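Local coordinates for protein tyrocidine synthetase 3 (Brevibacillus brevis, PDB 2JGP) that carries a peptidyl carrier domain joined to a condensation domain and probably forms a peptide bond during the nonribosomal assembly of the antibiotic tyrocidine, at residues E79-K82 against F86-E89; K462-F467 against T484-R489. One frame throughout, in Å; residues are numbered along the deposited sequence. Where two conformers were deposited one is given.

In the fold
From the N terminus, the chain runs through the helices of the carrier domain, and after helix 70-79 it turns back on itself. Contact 1 closes this short turn, with three residues between 79-82 and 86-89, before the chain moves on along the condensation domain. Contact 2 comes much later, where 462-467 leads into strand 465-471, and the loop 484-489 follows strand 476-483; it closes the open end of that antiparallel hairpin, next to helix 489-508. The two loops follow in series and neither nest nor cross. Their centres lie about 42 Å apart, on opposite sides of the chain's centre: one at the surface between the two domains, the other buried in the condensation domain.

Contact 1 (E79-K82 against F86-E89); sequences ETAK and FSIE
The methyl group of Ala81 is met by two side chains of 86-89, the hydroxyl of Ser87 and the carboxylate of Glu89. Ser87 comes closest, with OG 3.2 Å from Ala81 CB and its own CB 3.6 Å from Ala81 CA, so that it lies alongside the alanine. Rotation about chi1 (172°) sets OG opposite the backbone N and swings it up to the methyl. Glu89 approaches differently: its carboxylate presents a flat face, and Ala81 CB sits almost directly above the central carbon, 3.9 Å from Glu89 CD. The bend at chi2 (-72°) folds the acid back over the alanine instead of letting it extend. Ser87 and Glu89 can share one target because the extended backbone sends alternate side chains to the same side, while Ile88 between them turns away to Asp255, Phe256 and Trp259 of helix 253-263. The contact is small, with 112 Å² buried. Polar partners lie outside the two segments: Arg250 makes a salt bridge to Glu89 OE2, Thr80 OG1 bonds to Phe76 O, and Asn84 ND2 bonds to the Thr80 carbonyl. Phe86 meets Trp11 edge-to-face as well as Phe263, reaching both domains. This is a compact surface turn following the last helix of a carrier-type four-helix bundle, consistent with a linker laid down on the neighbouring condensation domain.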
ATOM      1  N   GLU A  79     -14.553   8.719  14.629  1.00 66.53           N
ATOM      2  CA  GLU A  79     -15.986   8.464  14.704  1.00 67.09           C
ATOM      3  C   GLU A  79     -16.827   9.725  14.513  1.00 67.14           C
ATOM      4  O   GLU A  79     -18.058   9.655  14.550  1.00 67.10           O
ATOM      5  CB  GLU A  79     -16.311   7.792  16.045  1.00 67.49           C
ATOM      6  CG  GLU A  79     -15.716   6.388  16.148  1.00 69.09           C
ATOM      7  CD  GLU A  79     -15.610   5.867  17.570  1.00 71.71           C
ATOM      8  OE1 GLU A  79     -14.705   5.037  17.817  1.00 73.90           O
ATOM      9  OE2 GLU A  79     -16.415   6.278  18.433  1.00 73.07           O
ATOM     10  N   THR A  80     -16.171  10.862  14.278  1.00 66.96           N
ATOM     11  CA  THR A  80     -16.845  12.161  14.241  1.00 67.15           C
ATOM     12  C   THR A  80     -16.719  12.820  12.868  1.00 67.39           C
ATOM     13  O   THR A  80     -15.616  13.097  12.405  1.00 67.55           O
ATOM     14  CB  THR A  80     -16.277  13.102  15.329  1.00 67.14           C
ATOM     15  OG1 THR A  80     -16.460  12.499  16.616  1.00 66.91           O
ATOM     16  CG2 THR A  80     -16.974  14.460  15.308  1.00 67.48           C
ATOM     17  N   ALA A  81     -17.861  13.068  12.229  1.00 67.39           N
ATOM     18  CA  ALA A  81     -17.909  13.759  10.939  1.00 67.47           C
ATOM     19  C   ALA A  81     -17.899  15.279  11.115  1.00 67.47           C
ATOM     20  O   ALA A  81     -17.351  16.011  10.291  1.00 67.74           O
ATOM     21  CB  ALA A  81     -19.151  13.335  10.177  1.00 67.46           C
ATOM     22  N   LYS A  82     -18.506  15.739  12.206  1.00 67.42           N
ATOM     23  CA  LYS A  82     -18.650  17.167  12.473  0.50 67.15           C
ATOM     24  C   LYS A  82     -17.288  17.815  12.685  1.00 66.89           C
ATOM     25  O   LYS A  82     -16.473  17.321  13.455  1.00 67.31           O
ATOM     26  CB  LYS A  82     -19.534  17.388  13.703  0.50 67.23           C
ATOM     27  CG  LYS A  82     -19.806  18.849  14.034  0.50 67.32           C
ATOM     28  CD  LYS A  82     -20.733  18.977  15.236  0.50 67.31           C
ATOM     29  CE  LYS A  82     -20.664  20.364  15.850  0.50 67.58           C
ATOM     30  NZ  LYS A  82     -19.356  20.606  16.520  0.50 67.66           N
ATOM     31  N   PHE A  86     -11.736  15.380   7.025  1.00 49.51           N
ATOM     32  CA  PHE A  86     -11.288  14.050   6.574  1.00 46.98           C
ATOM     33  C   PHE A  86     -12.397  12.998   6.576  1.00 45.97           C
ATOM     34  O   PHE A  86     -12.181  11.867   6.146  1.00 45.47           O
ATOM     35  CB  PHE A  86     -10.141  13.542   7.461  1.00 45.75           C
ATOM     36  CG  PHE A  86      -8.853  14.257   7.247  1.00 42.70           C
ATOM     37  CD1 PHE A  86      -8.571  15.433   7.930  1.00 38.98           C
ATOM     38  CD2 PHE A  86      -7.911  13.758   6.362  1.00 40.24           C
ATOM     39  CE1 PHE A  86      -7.379  16.091   7.732  1.00 38.76           C
ATOM     40  CE2 PHE A  86      -6.710  14.421   6.159  1.00 39.37           C
ATOM     41  CZ  PHE A  86      -6.446  15.586   6.843  1.00 39.45           C
ATOM     42  N   SER A  87     -13.575  13.365   7.065  1.00 44.92           N
ATOM     43  CA  SER A  87     -14.682  12.427   7.199  1.00 44.82           C
ATOM     44  C   SER A  87     -15.276  12.057   5.841  1.00 44.43           C
ATOM     45  O   SER A  87     -15.570  12.933   5.028  1.00 43.43           O
ATOM     46  CB  SER A  87     -15.768  13.035   8.087  1.00 45.09           C
ATOM     47  OG  SER A  87     -16.934  12.237   8.090  1.00 46.61           O
ATOM     48  N   ILE A  88     -15.445  10.759   5.612  1.00 44.13           N
ATOM     49  CA  ILE A  88     -16.045  10.249   4.380  1.00 44.59           C
ATOM     50  C   ILE A  88     -17.438   9.699   4.681  1.00 45.45           C
ATOM     51  O   ILE A  88     -17.576   8.702   5.396  1.00 45.56           O
ATOM     52  CB  ILE A  88     -15.177   9.144   3.750  1.00 44.13           C
ATOM     53  CG1 ILE A  88     -13.775   9.670   3.447  1.00 43.56           C
ATOM     54  CG2 ILE A  88     -15.812   8.628   2.469  1.00 43.68           C
ATOM     55  CD1 ILE A  88     -12.810   8.593   3.019  1.00 42.34           C
ATOM     56  N   GLU A  89     -18.462  10.358   4.138  1.00 46.39           N
ATOM     57  CA  GLU A  89     -19.857   9.980   4.363  1.00 47.33           C
ATOM     58  C   GLU A  89     -20.543   9.645   3.030  1.00 47.37           C
ATOM     59  O   GLU A  89     -20.053  10.043   1.967  1.00 46.68           O
ATOM     60  CB  GLU A  89     -20.599  11.133   5.046  1.00 47.97           C
ATOM     61  CG  GLU A  89     -19.942  11.631   6.331  1.00 50.31           C
ATOM     62  CD  GLU A  89     -20.086  10.651   7.475  1.00 53.48           C
ATOM     63  OE1 GLU A  89     -19.118   9.907   7.760  1.00 56.95           O
ATOM     64  OE2 GLU A  89     -21.175  10.617   8.088  1.00 56.10           O
TER

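Contact 2 (K462-F467 against T484-R489); sequences KFDLTF and TSLFTR
Asp464 O accepts a hydrogen bond from Ser483 OG and also meets the edge of the Phe487 ring, which lies in plane with it, Phe487 CE2 being 3.6 Å from Asp464 O. The ring thus offers its slightly positive rim to a carbonyl oxygen. Its aspect is fixed partly from within its own segment, since Leu486 CB lies 3.7 Å above one ring face, offset toward the rim. From the next residue along the strand, Leu465 CD2 meets Phe487 CE2 obliquely at 4.5 Å, a loose apolar touch; Leu465 also packs on Val480 and Phe495, and Phe487 on Met492, which ties the ring to helix 489-508.

The second meeting is between a carboxylate and a methyl. Leu486 CD1 rests over the flat face of the Asp464 carboxylate, 3.6 Å from Asp464 CG, close to the centre of the group. With chi1 at -74° CG stands beside the backbone N, and a chi2 near zero (7°) turns the flat of the carboxylate to the leucine. The methyl sits on the face, so both oxygens can still be bonded at the rim: OD2 makes a salt bridge with Arg295, and OD1 is also hydrogen-bonded outside the two segments. Just beyond, Thr488 N-caps helix 489-508 through OG1 to Thr491 N, and its own N is bonded to Asp292.

The four touching residues are buried, so the salt bridge to Arg295 is probably little weakened by solvent; together with the bond at OD1 it would hold the carboxylate in place with one face against the leucine methyl.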
ATOM      1  N   LYS A 462       8.824  -2.973 -12.514  1.00 65.55           N
ATOM      2  CA  LYS A 462       8.616  -1.539 -12.768  1.00 64.85           C
ATOM      3  C   LYS A 462       9.812  -0.694 -12.312  1.00 63.55           C
ATOM      4  O   LYS A 462      10.120   0.329 -12.926  1.00 63.93           O
ATOM      5  CB  LYS A 462       7.341  -1.036 -12.085  1.00 65.20           C
ATOM      6  CG  LYS A 462       6.912   0.365 -12.534  1.00 66.34           C
ATOM      7  CD  LYS A 462       5.829   0.950 -11.625  1.00 68.09           C
ATOM      8  CE  LYS A 462       5.746   2.470 -11.756  1.00 68.77           C
ATOM      9  NZ  LYS A 462       4.978   3.090 -10.633  1.00 69.73           N
ATOM     10  N   PHE A 463      10.486  -1.134 -11.253  1.00 61.76           N
ATOM     11  CA  PHE A 463      11.597  -0.383 -10.663  1.00 60.60           C
ATOM     12  C   PHE A 463      12.899  -1.154 -10.804  1.00 59.85           C
ATOM     13  O   PHE A 463      12.872  -2.341 -11.116  1.00 59.16           O
ATOM     14  CB  PHE A 463      11.299  -0.115  -9.193  1.00 60.43           C
ATOM     15  CG  PHE A 463      10.018   0.623  -8.975  1.00 60.00           C
ATOM     16  CD1 PHE A 463       8.851  -0.062  -8.674  1.00 60.51           C
ATOM     17  CD2 PHE A 463       9.973   2.003  -9.095  1.00 59.90           C
ATOM     18  CE1 PHE A 463       7.657   0.620  -8.481  1.00 60.04           C
ATOM     19  CE2 PHE A 463       8.784   2.694  -8.910  1.00 60.48           C
ATOM     20  CZ  PHE A 463       7.623   1.999  -8.602  1.00 60.30           C
ATOM     21  N   ASP A 464      14.032  -0.484 -10.576  1.00 59.12           N
ATOM     22  CA  ASP A 464      15.344  -1.144 -10.640  1.00 58.64           C
ATOM     23  C   ASP A 464      15.303  -2.412  -9.823  1.00 58.42           C
ATOM     24  O   ASP A 464      15.764  -3.467 -10.257  1.00 57.77           O
ATOM     25  CB  ASP A 464      16.453  -0.253 -10.086  1.00 58.77           C
ATOM     26  CG  ASP A 464      16.817   0.869 -11.014  1.00 58.76           C
ATOM     27  OD1 ASP A 464      16.127   1.051 -12.035  1.00 59.13           O
ATOM     28  OD2 ASP A 464      17.802   1.569 -10.716  1.00 59.90           O
ATOM     29  N   LEU A 465      14.751  -2.292  -8.623  1.00 58.35           N
ATOM     30  CA  LEU A 465      14.444  -3.461  -7.827  1.00 58.80           C
ATOM     31  C   LEU A 465      13.376  -3.169  -6.777  1.00 58.47           C
ATOM     32  O   LEU A 465      13.226  -2.034  -6.318  1.00 57.98           O
ATOM     33  CB  LEU A 465      15.718  -4.040  -7.195  1.00 59.43           C
ATOM     34  CG  LEU A 465      16.337  -3.365  -5.972  1.00 60.48           C
ATOM     35  CD1 LEU A 465      15.737  -3.936  -4.719  1.00 62.14           C
ATOM     36  CD2 LEU A 465      17.850  -3.573  -5.957  1.00 61.54           C
ATOM     37  N   THR A 466      12.607  -4.204  -6.450  1.00 58.35           N
ATOM     38  CA  THR A 466      11.613  -4.141  -5.392  1.00 58.57           C
ATOM     39  C   THR A 466      12.024  -5.139  -4.324  1.00 59.04           C
ATOM     40  O   THR A 466      12.171  -6.332  -4.609  1.00 58.36           O
ATOM     41  CB  THR A 466      10.216  -4.503  -5.913  1.00 58.75           C
ATOM     42  OG1 THR A 466       9.799  -3.522  -6.867  1.00 58.16           O
ATOM     43  CG2 THR A 466       9.210  -4.568  -4.771  1.00 58.63           C
ATOM     44  N   PHE A 467      12.221  -4.640  -3.104  1.00 59.21           N
ATOM     45  CA  PHE A 467      12.704  -5.444  -1.993  1.00 60.13           C
ATOM     46  C   PHE A 467      11.493  -5.789  -1.135  1.00 60.73           C
ATOM     47  O   PHE A 467      10.801  -4.891  -0.673  1.00 60.29           O
ATOM     48  CB  PHE A 467      13.730  -4.638  -1.187  1.00 60.35           C
ATOM     49  CG  PHE A 467      14.327  -5.387  -0.027  1.00 61.07           C
ATOM     50  CD1 PHE A 467      15.581  -5.968  -0.135  1.00 61.89           C
ATOM     51  CD2 PHE A 467      13.643  -5.496   1.178  1.00 61.77           C
ATOM     52  CE1 PHE A 467      16.137  -6.651   0.934  1.00 61.49           C
ATOM     53  CE2 PHE A 467      14.195  -6.179   2.246  1.00 61.92           C
ATOM     54  CZ  PHE A 467      15.444  -6.756   2.122  1.00 62.08           C
ATOM     55  N   THR A 484      16.253  -7.283 -15.118  1.00 53.22           N
ATOM     56  CA  THR A 484      17.184  -8.188 -15.795  1.00 53.33           C
ATOM     57  C   THR A 484      18.243  -7.419 -16.603  1.00 52.66           C
ATOM     58  O   THR A 484      19.346  -7.917 -16.835  1.00 52.34           O
ATOM     59  CB  THR A 484      16.407  -9.147 -16.733  1.00 53.32           C
ATOM     60  OG1 THR A 484      15.404  -9.834 -15.969  1.00 55.94           O
ATOM     61  CG2 THR A 484      17.334 -10.162 -17.373  1.00 54.95           C
ATOM     62  N   SER A 485      17.900  -6.207 -17.023  1.00 52.04           N
ATOM     63  CA  SER A 485      18.804  -5.375 -17.811  1.00 51.93           C
ATOM     64  C   SER A 485      19.925  -4.738 -16.979  1.00 52.13           C
ATOM     65  O   SER A 485      20.867  -4.192 -17.547  1.00 51.92           O
ATOM     66  CB  SER A 485      18.008  -4.276 -18.511  1.00 51.62           C
ATOM     67  OG  SER A 485      17.421  -3.418 -17.556  1.00 50.85           O
ATOM     68  N   LEU A 486      19.822  -4.812 -15.656  1.00 52.49           N
ATOM     69  CA  LEU A 486      20.764  -4.139 -14.750  1.00 52.86           C
ATOM     70  C   LEU A 486      21.601  -5.080 -13.875  1.00 53.26           C
ATOM     71  O   LEU A 486      22.790  -4.821 -13.655  1.00 52.92           O
ATOM     72  CB  LEU A 486      20.002  -3.175 -13.844  1.00 52.86           C
ATOM     73  CG  LEU A 486      19.208  -2.047 -14.509  1.00 52.73           C
ATOM     74  CD1 LEU A 486      18.566  -1.173 -13.422  1.00 53.00           C
ATOM     75  CD2 LEU A 486      20.086  -1.216 -15.427  1.00 52.57           C
ATOM     76  N   PHE A 487      20.991  -6.152 -13.366  1.00 53.77           N
ATOM     77  CA  PHE A 487      21.654  -7.021 -12.384  1.00 54.75           C
ATOM     78  C   PHE A 487      21.614  -8.494 -12.768  1.00 55.52           C
ATOM     79  O   PHE A 487      20.637  -8.971 -13.354  1.00 55.64           O
ATOM     80  CB  PHE A 487      21.024  -6.866 -10.994  1.00 54.77           C
ATOM     81  CG  PHE A 487      20.834  -5.437 -10.563  1.00 55.23           C
ATOM     82  CD1 PHE A 487      21.918  -4.667 -10.168  1.00 55.47           C
ATOM     83  CD2 PHE A 487      19.567  -4.867 -10.543  1.00 55.60           C
ATOM     84  CE1 PHE A 487      21.741  -3.352  -9.763  1.00 54.99           C
ATOM     85  CE2 PHE A 487      19.383  -3.554 -10.143  1.00 55.56           C
ATOM     86  CZ  PHE A 487      20.474  -2.796  -9.750  1.00 55.30           C
ATOM     87  N   THR A 488      22.689  -9.203 -12.430  1.00 56.42           N
ATOM     88  CA  THR A 488      22.739 -10.651 -12.561  1.00 56.97           C
ATOM     89  C   THR A 488      22.111 -11.274 -11.313  1.00 57.54           C
ATOM     90  O   THR A 488      21.991 -10.621 -10.269  1.00 57.24           O
ATOM     91  CB  THR A 488      24.190 -11.164 -12.701  1.00 57.02           C
ATOM     92  OG1 THR A 488      24.919 -10.905 -11.493  1.00 57.53           O
ATOM     93  CG2 THR A 488      24.900 -10.489 -13.866  1.00 57.01           C
ATOM     94  N   ARG A 489      21.709 -12.537 -11.430  1.00 58.04           N
ATOM     95  CA  ARG A 489      21.226 -13.303 -10.283  1.00 58.64           C
ATOM     96  C   ARG A 489      22.267 -13.349  -9.167  1.00 58.43           C
ATOM     97  O   ARG A 489      21.924 -13.222  -7.992  1.00 58.09           O
ATOM     98  CB  ARG A 489      20.868 -14.728 -10.709  1.00 59.22           C
ATOM     99  CG  ARG A 489      20.464 -15.640  -9.557  1.00 61.24           C
ATOM    100  CD  ARG A 489      19.811 -16.909 -10.067  1.00 63.95           C
ATOM    101  NE  ARG A 489      18.544 -16.621 -10.733  1.00 67.12           N
ATOM    102  CZ  ARG A 489      17.397 -16.348 -10.110  1.00 69.41           C
ATOM    103  NH1 ARG A 489      17.329 -16.329  -8.785  1.00 70.62           N
ATOM    104  NH2 ARG A 489      16.305 -16.095 -10.826  1.00 71.01           N
TER